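Local coordinates for enoyl-CoA hydratase carB homologue (Streptomyces cattleya, PDB 5O34), which is a crotonase-fold enzyme of thienamycin biosynthesis, related to enoyl-CoA hydratases and probably acting in formation of the carbapenem core, at residues D53-A58 against E235-I240. Sequence-based numbering, arbitrary orientation.
Sequences DGIALA and ELARTI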
loop_
_atom_site.group_PDB
_atom_site.type_symbol
_atom_site.label_atom_id
_atom_site.label_comp_id
_atom_site.label_asym_id
_atom_site.label_seq_id
_atom_site.Cartn_x
_atom_site.Cartn_y
_atom_site.Cartn_z
ATOM N N ASP A 53 -16.474 -10.855 28.351
ATOM C CA ASP A 53 -17.251 -11.209 27.154
ATOM C C ASP A 53 -16.314 -12.016 26.243
ATOM O O ASP A 53 -16.717 -12.521 25.192
ATOM C CB ASP A 53 -17.745 -9.944 26.423
ATOM C CG ASP A 53 -18.719 -9.093 27.214
ATOM O OD1 ASP A 53 -19.949 -9.274 27.032
ATOM O OD2 ASP A 53 -18.254 -8.218 27.986
ATOM N N GLY A 54 -15.077 -12.145 26.713
ATOM C CA GLY A 54 -13.927 -12.719 26.034
ATOM C C GLY A 54 -12.904 -11.612 25.847
ATOM O O GLY A 54 -11.878 -11.810 25.199
ATOM N N ILE A 55 -13.188 -10.426 26.427
ATOM C CA ILE A 55 -12.370 -9.217 26.319
ATOM C C ILE A 55 -11.357 -9.076 27.454
ATOM O O ILE A 55 -11.728 -9.109 28.625
ATOM C CB ILE A 55 -13.250 -7.936 26.189
ATOM C CG1 ILE A 55 -14.321 -8.087 25.086
ATOM C CG2 ILE A 55 -12.398 -6.660 25.997
ATOM C CD1 ILE A 55 -15.540 -7.130 25.221
ATOM N N ALA A 56 -10.089 -8.856 27.091
ATOM C CA ALA A 56 -9.004 -8.601 28.017
ATOM C C ALA A 56 -8.513 -7.185 27.728
ATOM O O ALA A 56 -8.073 -6.904 26.612
ATOM C CB ALA A 56 -7.881 -9.607 27.805
ATOM N N LEU A 57 -8.660 -6.280 28.700
ATOM C CA LEU A 57 -8.221 -4.898 28.576
ATOM C C LEU A 57 -6.852 -4.767 29.218
ATOM O O LEU A 57 -6.722 -4.911 30.432
ATOM C CB LEU A 57 -9.254 -3.915 29.190
ATOM C CG LEU A 57 -8.841 -2.440 29.453
ATOM C CD1 LEU A 57 -8.377 -1.737 28.185
ATOM C CD2 LEU A 57 -9.997 -1.660 30.027
ATOM N N ALA A 58 -5.829 -4.528 28.388
ATOM C CA ALA A 58 -4.448 -4.332 28.812
ATOM C C ALA A 58 -4.214 -2.826 28.887
ATOM O O ALA A 58 -4.595 -2.096 27.973
ATOM C CB ALA A 58 -3.494 -4.978 27.818
ATOM N N GLU A 235 -17.239 -1.936 22.669
ATOM C CA GLU A 235 -18.360 -2.326 21.797
ATOM C C GLU A 235 -17.797 -3.114 20.607
ATOM O O GLU A 235 -18.322 -4.180 20.283
ATOM C CB GLU A 235 -19.158 -1.100 21.310
ATOM C CG GLU A 235 -20.316 -1.457 20.389
ATOM C CD GLU A 235 -21.159 -0.321 19.839
ATOM O OE1 GLU A 235 -20.879 0.861 20.153
ATOM O OE2 GLU A 235 -22.115 -0.625 19.087
ATOM N N LEU A 236 -16.706 -2.609 19.993
ATOM C CA LEU A 236 -16.049 -3.296 18.880
ATOM C C LEU A 236 -15.416 -4.614 19.343
ATOM O O LEU A 236 -15.547 -5.622 18.643
ATOM C CB LEU A 236 -15.028 -2.390 18.155
ATOM C CG LEU A 236 -14.203 -3.034 17.019
ATOM C CD1 LEU A 236 -15.085 -3.518 15.864
ATOM C CD2 LEU A 236 -13.162 -2.082 16.525
ATOM N N ALA A 237 -14.776 -4.613 20.532
ATOM C CA ALA A 237 -14.183 -5.824 21.126
ATOM C C ALA A 237 -15.249 -6.908 21.328
ATOM O O ALA A 237 -14.995 -8.076 21.038
ATOM C CB ALA A 237 -13.515 -5.489 22.442
ATOM N N ARG A 238 -16.463 -6.493 21.754
ATOM C CA ARG A 238 -17.636 -7.344 21.956
ATOM C C ARG A 238 -18.086 -7.971 20.628
ATOM O O ARG A 238 -18.350 -9.175 20.589
ATOM C CB ARG A 238 -18.775 -6.530 22.595
ATOM C CG ARG A 238 -19.463 -7.235 23.753
ATOM C CD ARG A 238 -20.223 -6.266 24.641
ATOM N NE ARG A 238 -19.351 -5.562 25.585
ATOM C CZ ARG A 238 -19.321 -4.241 25.742
ATOM N NH1 ARG A 238 -20.106 -3.458 25.008
ATOM N NH2 ARG A 238 -18.508 -3.693 26.632
ATOM N N THR A 239 -18.134 -7.168 19.533
ATOM C CA THR A 239 -18.491 -7.646 18.185
ATOM C C THR A 239 -17.479 -8.718 17.706
ATOM O O THR A 239 -17.894 -9.799 17.271
ATOM C CB THR A 239 -18.614 -6.461 17.207
ATOM O OG1 THR A 239 -19.622 -5.555 17.673
ATOM C CG2 THR A 239 -18.937 -6.906 15.775
ATOM N N ILE A 240 -16.160 -8.416 17.819
ATOM C CA ILE A 240 -15.080 -9.337 17.431
ATOM C C ILE A 240 -15.175 -10.619 18.255
ATOM O O ILE A 240 -15.146 -11.710 17.682
ATOM C CB ILE A 240 -13.659 -8.698 17.476
ATOM C CG1 ILE A 240 -13.586 -7.413 16.603
ATOM C CG2 ILE A 240 -12.610 -9.722 17.034
ATOM C CD1 ILE A 240 -12.339 -6.532 16.793
#
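Ile-55, at the start of strand 55-59, packs against one turn of helix 229-242 through Ala-237. Its CG1 lies 3.8 Å from Ala-237 CB and its CG2 branch 3.9 Å from the same methyl, which is thus met by both arms of the isoleucine. With CG1 beside the backbone N (chi1 -50°) and the chain then extended, CD1 runs on over the helix backbone, coming within 3.6 Å of Arg-238 N. The CA atoms of Ile-55 and Ala-237 are 6.5 Å apart, a close approach consistent with the small side chain of the alanine. Ala-237 also touches Val-94 and Ile-143, on the next two strands, so the apolar seam continues across the sheet.

A looser electrostatic contact borders the apolar patch. Asp-53 OD2 and Arg-238 NE, 3.7 Å apart, form a long salt bridge, the oxygen standing at the guanidinium edge, near its plane. The carboxylate plane is nevertheless turned 56° from that of the guanidinium, and Asp-53 OD1 lies alongside the arginine methylenes, 3.9 Å from Arg-238 CD. The pair lies at the more exposed margin. Nearby, the backbone O of Asp-53 accepts a hydrogen bond from Ser-241 OG, a second polar link to the same helix.

Helix 229-242 packs on one face of the central sheet, across strands 55-59, 92-96 and 142-146, opposite helix 71-86, in the layered alpha/beta core of the crotonase fold.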